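Local coordinates for acyl-CoA thioester hydrolase ybgC (Escherichia coli K-12, PDB 3GRH), which is a putative thioesterase of the outer membrane, built on the pectinesterase fold but neither binding pectin nor acting as a pectinesterase, at residues A62-T70 with G232-V240; P266-G277 with A287-V298. All coordinates share one frame; numbering follows the deposited sequence.

Overall arrangement
Both contacts lie on the right-handed parallel beta-helix of the pectinesterase family, where strands 235-238 and 267-271 are neighbours in one sheet. Contact 2 joins two successive turns, 266-277 and 287-298; it is partly buried, rich in backbone hydrogen bonds and lined inside by aliphatic and phenyl groups. Contact 1 is a surface contact: the irregular segment 62-70 lies on the outer face of the preceding turn and is held by an indole, a proline and an isoleucine against glutamine and asparagine side chains. The two meet where N238 ND2 reaches T271 OG1 at 2.7 Å, a probable hydrogen bond, and where I237 O and T271 N continue the ladder. Their centres are about 13 Å apart.

Contact 1 (A62-T70 with G232-V240); sequences AAWNPSPIT and GDQVQINNV
W64 and I69 sit over Q234 and Q236 where the part of the loop from W64 to I69 runs at 38° to the direction from Q234 to N238, its nearest CA pair, W64 to Q234, being 7.6 Å apart. The indole gives the largest share of any one residue. With CG anti to the backbone N (chi1 180°), it extends toward the strand and lies flat on Q234: Q234 CG sits 3.5 Å from the centroid of the W64 five-membered ring, a CH-pi contact over the face, and the amide plane is only 9° from that of the ring. The long, flexible glutamine suits this place because its methylenes and its flat amide can both lie along an aromatic surface. Over the six-membered ring of the indole, W64 CZ2 comes within 3.4 Å of Q234 CA, while its CH2 meets V235 O at the ring edge. P66 CD covers the opposite face, so the indole is sandwiched between proline and glutamine. P66 CB in turn packs on Q236 CD at 3.7 Å. I69 ends the contact, its CD1 lying 3.9 Å from N238 CB and close to Q236 CB; the amide of N238 is engaged by T271 and N272 of the next turn. The apolar contacts suggest that dispersion and CH-pi interactions contribute much of the hold of the loop on the outer wall of the beta-helix, glutamine methylenes serving as an apolar surface.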
loop_
_atom_site.group_PDB
_atom_site.type_symbol
_atom_site.label_atom_id
_atom_site.label_comp_id
_atom_site.label_asym_id
_atom_site.label_seq_id
_atom_site.Cartn_x
_atom_site.Cartn_y
_atom_site.Cartn_z
ATOM N N ALA A 62 13.335 -20.538 -2.258
ATOM C CA ALA A 62 13.110 -20.002 -0.948
ATOM C C ALA A 62 12.203 -18.780 -1.074
ATOM O O ALA A 62 12.148 -18.117 -2.136
ATOM C CB ALA A 62 14.438 -19.623 -0.322
ATOM N N ALA A 63 11.486 -18.501 0.012
ATOM C CA ALA A 63 10.693 -17.279 0.120
ATOM C C ALA A 63 11.603 -16.081 0.057
ATOM O O ALA A 63 12.776 -16.146 0.404
ATOM C CB ALA A 63 9.959 -17.274 1.454
ATOM N N TRP A 64 11.047 -14.943 -0.331
ATOM C CA TRP A 64 11.816 -13.702 -0.337
ATOM C C TRP A 64 12.079 -13.326 1.100
ATOM O O TRP A 64 11.133 -13.185 1.883
ATOM C CB TRP A 64 11.009 -12.645 -1.080
ATOM C CG TRP A 64 11.649 -11.297 -1.185
ATOM C CD1 TRP A 64 12.928 -11.041 -1.523
ATOM C CD2 TRP A 64 11.026 -10.028 -0.979
ATOM N NE1 TRP A 64 13.161 -9.688 -1.524
ATOM C CE2 TRP A 64 12.008 -9.045 -1.195
ATOM C CE3 TRP A 64 9.762 -9.621 -0.611
ATOM C CZ2 TRP A 64 11.726 -7.695 -1.065
ATOM C CZ3 TRP A 64 9.492 -8.322 -0.474
ATOM C CH2 TRP A 64 10.464 -7.367 -0.661
ATOM N N ASN A 65 13.358 -13.065 1.393
ATOM C CA ASN A 65 13.791 -12.617 2.713
ATOM C C ASN A 65 14.686 -11.414 2.524
ATOM O O ASN A 65 15.907 -11.522 2.517
ATOM C CB ASN A 65 14.468 -13.740 3.432
ATOM C CG ASN A 65 14.915 -13.337 4.814
ATOM O OD1 ASN A 65 14.168 -12.680 5.552
ATOM N ND2 ASN A 65 16.114 -13.680 5.148
ATOM N N PRO A 66 14.092 -10.271 2.355
ATOM C CA PRO A 66 14.927 -9.173 1.909
ATOM C C PRO A 66 15.899 -8.676 2.944
ATOM O O PRO A 66 15.569 -8.738 4.110
ATOM C CB PRO A 66 13.921 -8.087 1.657
ATOM C CG PRO A 66 12.726 -8.399 2.456
ATOM C CD PRO A 66 12.666 -9.942 2.482
ATOM N N SER A 67 17.081 -8.242 2.530
ATOM C CA SER A 67 17.969 -7.654 3.485
ATOM C C SER A 67 17.521 -6.205 3.558
ATOM O O SER A 67 17.051 -5.636 2.573
ATOM C CB SER A 67 19.433 -7.814 3.121
ATOM O OG SER A 67 19.672 -7.384 1.826
ATOM N N PRO A 68 17.782 -5.539 4.672
ATOM C CA PRO A 68 17.458 -4.114 4.708
ATOM C C PRO A 68 18.153 -3.235 3.695
ATOM O O PRO A 68 19.226 -3.516 3.161
ATOM C CB PRO A 68 17.926 -3.666 6.076
ATOM C CG PRO A 68 18.320 -4.827 6.770
ATOM C CD PRO A 68 18.315 -6.037 5.933
ATOM N N ILE A 69 17.507 -2.130 3.390
ATOM C CA ILE A 69 18.080 -1.178 2.494
ATOM C C ILE A 69 19.402 -0.694 3.001
ATOM O O ILE A 69 19.509 -0.401 4.181
ATOM C CB ILE A 69 17.037 -0.005 2.300
ATOM C CG1 ILE A 69 15.770 -0.525 1.646
ATOM C CG2 ILE A 69 17.667 1.125 1.459
ATOM C CD1 ILE A 69 14.526 0.496 1.688
ATOM N N THR A 70 20.417 -0.637 2.140
ATOM C CA THR A 70 21.771 -0.259 2.523
ATOM C C THR A 70 22.202 0.881 1.675
ATOM O O THR A 70 22.112 0.770 0.470
ATOM C CB THR A 70 22.789 -1.361 2.185
ATOM O OG1 THR A 70 22.375 -2.595 2.763
ATOM C CG2 THR A 70 24.192 -0.980 2.691
ATOM N N GLY A 232 5.660 -3.436 -8.796
ATOM C CA GLY A 232 6.836 -4.276 -8.874
ATOM C C GLY A 232 6.871 -5.368 -7.816
ATOM O O GLY A 232 6.230 -5.287 -6.778
ATOM N N ASP A 233 7.651 -6.389 -8.078
ATOM C CA ASP A 233 7.935 -7.450 -7.052
ATOM C C ASP A 233 9.169 -7.070 -6.320
ATOM O O ASP A 233 10.091 -6.445 -6.833
ATOM C CB ASP A 233 8.120 -8.784 -7.735
ATOM C CG ASP A 233 8.194 -9.990 -6.820
ATOM O OD1 ASP A 233 7.516 -10.076 -5.786
ATOM O OD2 ASP A 233 8.940 -10.983 -7.242
ATOM N N GLN A 234 9.290 -7.556 -5.084
ATOM C CA GLN A 234 10.442 -7.383 -4.238
ATOM C C GLN A 234 10.673 -5.908 -3.929
ATOM O O GLN A 234 11.811 -5.487 -3.964
ATOM C CB GLN A 234 11.688 -8.128 -4.721
ATOM C CG GLN A 234 11.489 -9.628 -4.716
ATOM C CD GLN A 234 12.731 -10.423 -5.087
ATOM O OE1 GLN A 234 13.860 -9.911 -5.124
ATOM N NE2 GLN A 234 12.545 -11.672 -5.191
ATOM N N VAL A 235 9.612 -5.175 -3.557
ATOM C CA VAL A 235 9.684 -3.774 -3.284
ATOM C C VAL A 235 9.811 -3.564 -1.778
ATOM O O VAL A 235 9.137 -4.232 -1.034
ATOM C CB VAL A 235 8.491 -3.081 -3.823
ATOM C CG1 VAL A 235 8.298 -1.618 -3.349
ATOM C CG2 VAL A 235 8.472 -3.222 -5.339
ATOM N N GLN A 236 10.686 -2.662 -1.367
ATOM C CA GLN A 236 10.909 -2.365 0.043
ATOM C C GLN A 236 10.703 -0.911 0.290
ATOM O O GLN A 236 11.308 -0.091 -0.378
ATOM C CB GLN A 236 12.290 -2.758 0.535
ATOM C CG GLN A 236 12.562 -4.242 0.424
ATOM C CD GLN A 236 14.024 -4.543 0.665
ATOM O OE1 GLN A 236 14.458 -4.448 1.829
ATOM N NE2 GLN A 236 14.767 -4.939 -0.401
ATOM N N ILE A 237 9.838 -0.577 1.232
ATOM C CA ILE A 237 9.540 0.837 1.573
ATOM C C ILE A 237 9.819 0.945 3.059
ATOM O O ILE A 237 9.172 0.213 3.864
ATOM C CB ILE A 237 8.068 1.110 1.278
ATOM C CG1 ILE A 237 7.868 1.063 -0.226
ATOM C CG2 ILE A 237 7.704 2.454 1.807
ATOM C CD1 ILE A 237 6.439 0.967 -0.635
ATOM N N ASN A 238 10.800 1.778 3.451
ATOM C CA ASN A 238 11.232 1.833 4.838
ATOM C C ASN A 238 11.283 3.279 5.303
ATOM O O ASN A 238 11.865 4.133 4.649
ATOM C CB ASN A 238 12.594 1.166 5.041
ATOM C CG ASN A 238 13.052 1.283 6.449
ATOM O OD1 ASN A 238 14.102 1.926 6.749
ATOM N ND2 ASN A 238 12.264 0.732 7.354
ATOM N N ASN A 239 10.656 3.566 6.433
ATOM C CA ASN A 239 10.691 4.946 7.015
ATOM C C ASN A 239 10.237 5.965 6.026
ATOM O O ASN A 239 10.932 6.945 5.748
ATOM C CB ASN A 239 12.079 5.282 7.534
ATOM C CG ASN A 239 12.092 6.484 8.454
ATOM O OD1 ASN A 239 11.092 6.780 9.126
ATOM N ND2 ASN A 239 13.207 7.219 8.424
ATOM N N VAL A 240 9.059 5.729 5.448
ATOM C CA VAL A 240 8.411 6.632 4.471
ATOM C C VAL A 240 7.113 7.106 5.046
ATOM O O VAL A 240 6.402 6.346 5.702
ATOM C CB VAL A 240 8.277 5.947 3.091
ATOM C CG1 VAL A 240 7.342 6.700 2.092
ATOM C CG2 VAL A 240 9.625 5.756 2.471
#

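Contact 2 (P266-G277 with A287-V298); sequences PRTLVTNSYIEG and AVVFDNTEFRVV
Y274 has CG anti to its own N (chi1 173°) and E294 likewise, which sends ring and carboxylate out side by side; E294 CD lies 3.8 Å from Y274 CE1, at the ring edge, with the planes 89° apart. Y274 OH donates to the anti lone pair of E276 OE1 at 2.5 Å, and touches R296 CB at 3.3 Å. R296, bent at chi2 and chi3, brings NH2 back to E294 OE2 in a 2.8 Å salt bridge. Long polar chains suit this outer face because they can fold back along it and pair with one another. Between the two segments runs the in-register parallel ladder of adjacent beta-helix turns, with strands 267-271 and 287-291 at 13°. Its bonds include V270 N to V289 O. At the corner, S273 OG donates a hydrogen bond to T271 O from above the carbonyl plane. The inward face is apolar: V270 CB meets F290 CD1 at 3.6 Å, and I275 CD1 reaches F290 CE1 at 3.8 Å and F295 CE1 at 4.1 Å. Flat rings and branched aliphatics pack side by side here from turn to turn, and the F295 ring stacks on F328. G277, bonded through N to R296 O, lies close in sequence and space to D280, the predicted nucleophile.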
loop_
_atom_site.group_PDB
_atom_site.type_symbol
_atom_site.label_atom_id
_atom_site.label_comp_id
_atom_site.label_asym_id
_atom_site.label_seq_id
_atom_site.Cartn_x
_atom_site.Cartn_y
_atom_site.Cartn_z
ATOM N N PRO A 266 2.971 -9.866 -7.011
ATOM C CA PRO A 266 4.073 -9.044 -6.508
ATOM C C PRO A 266 4.095 -8.956 -5.030
ATOM O O PRO A 266 3.046 -8.907 -4.424
ATOM C CB PRO A 266 3.796 -7.679 -7.040
ATOM C CG PRO A 266 2.274 -7.771 -7.320
ATOM C CD PRO A 266 2.026 -9.069 -7.778
ATOM N N ARG A 267 5.313 -8.998 -4.456
ATOM C CA ARG A 267 5.515 -8.933 -3.024
ATOM C C ARG A 267 6.186 -7.601 -2.619
ATOM O O ARG A 267 7.168 -7.184 -3.222
ATOM C CB ARG A 267 6.472 -10.036 -2.621
ATOM C CG ARG A 267 5.897 -11.387 -2.901
ATOM C CD ARG A 267 6.905 -12.495 -2.922
ATOM N NE ARG A 267 7.836 -12.406 -4.026
ATOM C CZ ARG A 267 8.789 -13.291 -4.286
ATOM N NH1 ARG A 267 8.944 -14.338 -3.520
ATOM N NH2 ARG A 267 9.584 -13.111 -5.341
ATOM N N THR A 268 5.606 -7.001 -1.599
ATOM C CA THR A 268 6.074 -5.709 -1.055
ATOM C C THR A 268 6.238 -5.798 0.439
ATOM O O THR A 268 5.356 -6.312 1.123
ATOM C CB THR A 268 5.021 -4.601 -1.436
ATOM O OG1 THR A 268 4.806 -4.633 -2.868
ATOM C CG2 THR A 268 5.453 -3.233 -1.044
ATOM N N LEU A 269 7.298 -5.194 0.966
ATOM C CA LEU A 269 7.514 -5.084 2.411
ATOM C C LEU A 269 7.530 -3.615 2.777
ATOM O O LEU A 269 8.384 -2.874 2.251
ATOM C CB LEU A 269 8.867 -5.711 2.814
ATOM C CG LEU A 269 9.209 -5.575 4.290
ATOM C CD1 LEU A 269 8.179 -6.305 5.099
ATOM C CD2 LEU A 269 10.585 -6.073 4.475
ATOM N N VAL A 270 6.654 -3.199 3.674
ATOM C CA VAL A 270 6.602 -1.790 4.153
ATOM C C VAL A 270 6.931 -1.839 5.646
ATOM O O VAL A 270 6.267 -2.556 6.413
ATOM C CB VAL A 270 5.192 -1.210 3.978
ATOM C CG1 VAL A 270 5.096 0.271 4.538
ATOM C CG2 VAL A 270 4.739 -1.283 2.530
ATOM N N THR A 271 8.019 -1.201 6.049
ATOM C CA THR A 271 8.457 -1.193 7.412
ATOM C C THR A 271 8.631 0.221 7.975
ATOM O O THR A 271 9.049 1.156 7.232
ATOM C CB THR A 271 9.807 -1.912 7.562
ATOM O OG1 THR A 271 10.799 -1.371 6.656
ATOM C CG2 THR A 271 9.637 -3.433 7.243
ATOM N N ASN A 272 8.314 0.394 9.266
ATOM C CA ASN A 272 8.726 1.595 9.954
ATOM C C ASN A 272 8.142 2.853 9.317
ATOM O O ASN A 272 8.784 3.867 9.335
ATOM C CB ASN A 272 10.230 1.706 10.043
ATOM C CG ASN A 272 10.846 0.529 10.640
ATOM O OD1 ASN A 272 11.876 -0.061 10.145
ATOM N ND2 ASN A 272 10.267 0.145 11.710
ATOM N N SER A 273 6.953 2.738 8.752
ATOM C CA SER A 273 6.355 3.808 7.936
ATOM C C SER A 273 5.082 4.377 8.557
ATOM O O SER A 273 4.658 3.928 9.609
ATOM C CB SER A 273 6.128 3.364 6.519
ATOM O OG SER A 273 7.385 3.090 5.835
ATOM N N TYR A 274 4.585 5.433 7.945
ATOM C CA TYR A 274 3.394 6.110 8.424
ATOM C C TYR A 274 2.515 6.291 7.244
ATOM O O TYR A 274 2.953 6.859 6.277
ATOM C CB TYR A 274 3.746 7.424 9.035
ATOM C CG TYR A 274 2.571 8.277 9.416
ATOM C CD1 TYR A 274 1.892 8.058 10.564
ATOM C CD2 TYR A 274 2.137 9.268 8.603
ATOM C CE1 TYR A 274 0.793 8.802 10.902
ATOM C CE2 TYR A 274 1.070 10.055 8.978
ATOM C CZ TYR A 274 0.395 9.779 10.083
ATOM O OH TYR A 274 -0.706 10.550 10.507
ATOM N N ILE A 275 1.255 5.846 7.322
ATOM C CA ILE A 275 0.319 5.935 6.187
ATOM C C ILE A 275 -0.976 6.551 6.687
ATOM O O ILE A 275 -1.481 6.152 7.725
ATOM C CB ILE A 275 0.054 4.536 5.613
ATOM C CG1 ILE A 275 1.359 3.908 5.233
ATOM C CG2 ILE A 275 -0.902 4.675 4.388
ATOM C CD1 ILE A 275 1.197 2.487 4.595
ATOM N N GLU A 276 -1.401 7.617 6.030
ATOM C CA GLU A 276 -2.569 8.420 6.491
ATOM C C GLU A 276 -3.587 8.465 5.360
ATOM O O GLU A 276 -3.239 8.565 4.192
ATOM C CB GLU A 276 -2.077 9.832 6.768
ATOM C CG GLU A 276 -3.081 10.806 7.286
ATOM C CD GLU A 276 -2.422 12.091 7.714
ATOM O OE1 GLU A 276 -1.639 12.101 8.723
ATOM O OE2 GLU A 276 -2.730 13.143 7.073
ATOM N N GLY A 277 -4.850 8.378 5.718
ATOM C CA GLY A 277 -5.922 8.581 4.779
ATOM C C GLY A 277 -7.253 8.458 5.456
ATOM O O GLY A 277 -7.355 8.548 6.672
ATOM N N ALA A 287 0.754 -9.135 -2.542
ATOM C CA ALA A 287 1.059 -9.597 -1.250
ATOM C C ALA A 287 1.904 -8.517 -0.575
ATOM O O ALA A 287 3.043 -8.216 -1.064
ATOM C CB ALA A 287 1.853 -10.815 -1.360
ATOM N N VAL A 288 1.394 -7.930 0.487
ATOM C CA VAL A 288 2.084 -6.803 1.138
ATOM C C VAL A 288 2.176 -7.112 2.595
ATOM O O VAL A 288 1.160 -7.439 3.210
ATOM C CB VAL A 288 1.362 -5.459 0.972
ATOM C CG1 VAL A 288 2.306 -4.324 1.473
ATOM C CG2 VAL A 288 0.965 -5.276 -0.503
ATOM N N VAL A 289 3.355 -6.976 3.194
ATOM C CA VAL A 289 3.579 -7.101 4.621
ATOM C C VAL A 289 3.915 -5.742 5.179
ATOM O O VAL A 289 4.809 -5.111 4.639
ATOM C CB VAL A 289 4.663 -8.109 4.925
ATOM C CG1 VAL A 289 5.019 -8.052 6.433
ATOM C CG2 VAL A 289 4.315 -9.563 4.517
ATOM N N PHE A 290 3.180 -5.293 6.186
ATOM C CA PHE A 290 3.406 -4.017 6.884
ATOM C C PHE A 290 3.909 -4.385 8.234
ATOM O O PHE A 290 3.195 -5.028 8.980
ATOM C CB PHE A 290 2.077 -3.289 7.051
ATOM C CG PHE A 290 1.443 -2.886 5.777
ATOM C CD1 PHE A 290 1.797 -1.668 5.220
ATOM C CD2 PHE A 290 0.483 -3.662 5.157
ATOM C CE1 PHE A 290 1.229 -1.234 4.065
ATOM C CE2 PHE A 290 -0.076 -3.204 3.966
ATOM C CZ PHE A 290 0.346 -1.995 3.425
ATOM N N ASP A 291 5.114 -3.978 8.591
ATOM C CA ASP A 291 5.697 -4.266 9.911
ATOM C C ASP A 291 6.032 -2.931 10.586
ATOM O O ASP A 291 6.648 -2.042 9.963
ATOM C CB ASP A 291 6.871 -5.178 9.804
ATOM C CG ASP A 291 7.310 -5.780 11.157
ATOM O OD1 ASP A 291 8.244 -6.618 11.126
ATOM O OD2 ASP A 291 6.760 -5.466 12.245
ATOM N N ASN A 292 5.640 -2.758 11.848
ATOM C CA ASN A 292 5.882 -1.532 12.541
ATOM C C ASN A 292 5.529 -0.270 11.791
ATOM O O ASN A 292 6.299 0.709 11.762
ATOM C CB ASN A 292 7.304 -1.531 12.976
ATOM C CG ASN A 292 7.545 -2.612 14.005
ATOM O OD1 ASN A 292 7.087 -2.477 15.146
ATOM N ND2 ASN A 292 8.240 -3.691 13.633
ATOM N N THR A 293 4.352 -0.317 11.207
ATOM C CA THR A 293 3.798 0.785 10.462
ATOM C C THR A 293 2.669 1.370 11.261
ATOM O O THR A 293 1.894 0.674 11.910
ATOM C CB THR A 293 3.433 0.332 9.045
ATOM O OG1 THR A 293 4.674 0.067 8.380
ATOM C CG2 THR A 293 2.676 1.418 8.298
ATOM N N GLU A 294 2.541 2.685 11.227
ATOM C CA GLU A 294 1.400 3.370 11.819
ATOM C C GLU A 294 0.427 3.760 10.758
ATOM O O GLU A 294 0.775 4.325 9.706
ATOM C CB GLU A 294 1.856 4.637 12.542
ATOM C CG GLU A 294 0.698 5.396 13.170
ATOM C CD GLU A 294 1.065 6.614 14.017
ATOM O OE1 GLU A 294 2.255 6.920 14.300
ATOM O OE2 GLU A 294 0.107 7.315 14.398
ATOM N N PHE A 295 -0.824 3.405 10.977
ATOM C CA PHE A 295 -1.912 3.773 10.105
ATOM C C PHE A 295 -2.805 4.777 10.828
ATOM O O PHE A 295 -3.228 4.533 11.959
ATOM C CB PHE A 295 -2.715 2.542 9.746
ATOM C CG PHE A 295 -1.948 1.477 9.053
ATOM C CD1 PHE A 295 -1.931 1.415 7.732
ATOM C CD2 PHE A 295 -1.322 0.502 9.767
ATOM C CE1 PHE A 295 -1.236 0.364 7.111
ATOM C CE2 PHE A 295 -0.568 -0.467 9.156
ATOM C CZ PHE A 295 -0.542 -0.504 7.786
ATOM N N ARG A 296 -3.018 5.935 10.211
ATOM C CA ARG A 296 -3.834 7.012 10.828
ATOM C C ARG A 296 -4.990 7.331 9.926
ATOM O O ARG A 296 -4.820 7.653 8.719
ATOM C CB ARG A 296 -3.014 8.271 11.060
ATOM C CG ARG A 296 -3.817 9.481 11.540
ATOM C CD ARG A 296 -3.884 9.524 13.048
ATOM N NE ARG A 296 -2.525 9.571 13.623
ATOM C CZ ARG A 296 -2.223 9.706 14.912
ATOM N NH1 ARG A 296 -3.167 9.857 15.855
ATOM N NH2 ARG A 296 -0.947 9.707 15.263
ATOM N N VAL A 297 -6.188 7.230 10.512
ATOM C CA VAL A 297 -7.396 7.692 9.850
ATOM C C VAL A 297 -7.665 9.125 10.197
ATOM O O VAL A 297 -7.724 9.439 11.404
ATOM C CB VAL A 297 -8.609 6.834 10.259
ATOM C CG1 VAL A 297 -9.921 7.492 9.694
ATOM C CG2 VAL A 297 -8.460 5.471 9.738
ATOM N N VAL A 298 -7.863 9.976 9.185
ATOM C CA VAL A 298 -8.159 11.407 9.387
ATOM C C VAL A 298 -9.613 11.646 9.071
ATOM O O VAL A 298 -10.191 10.926 8.255
ATOM C CB VAL A 298 -7.239 12.331 8.599
ATOM C CG1 VAL A 298 -5.796 12.139 9.060
ATOM C CG2 VAL A 298 -7.319 12.057 7.088
#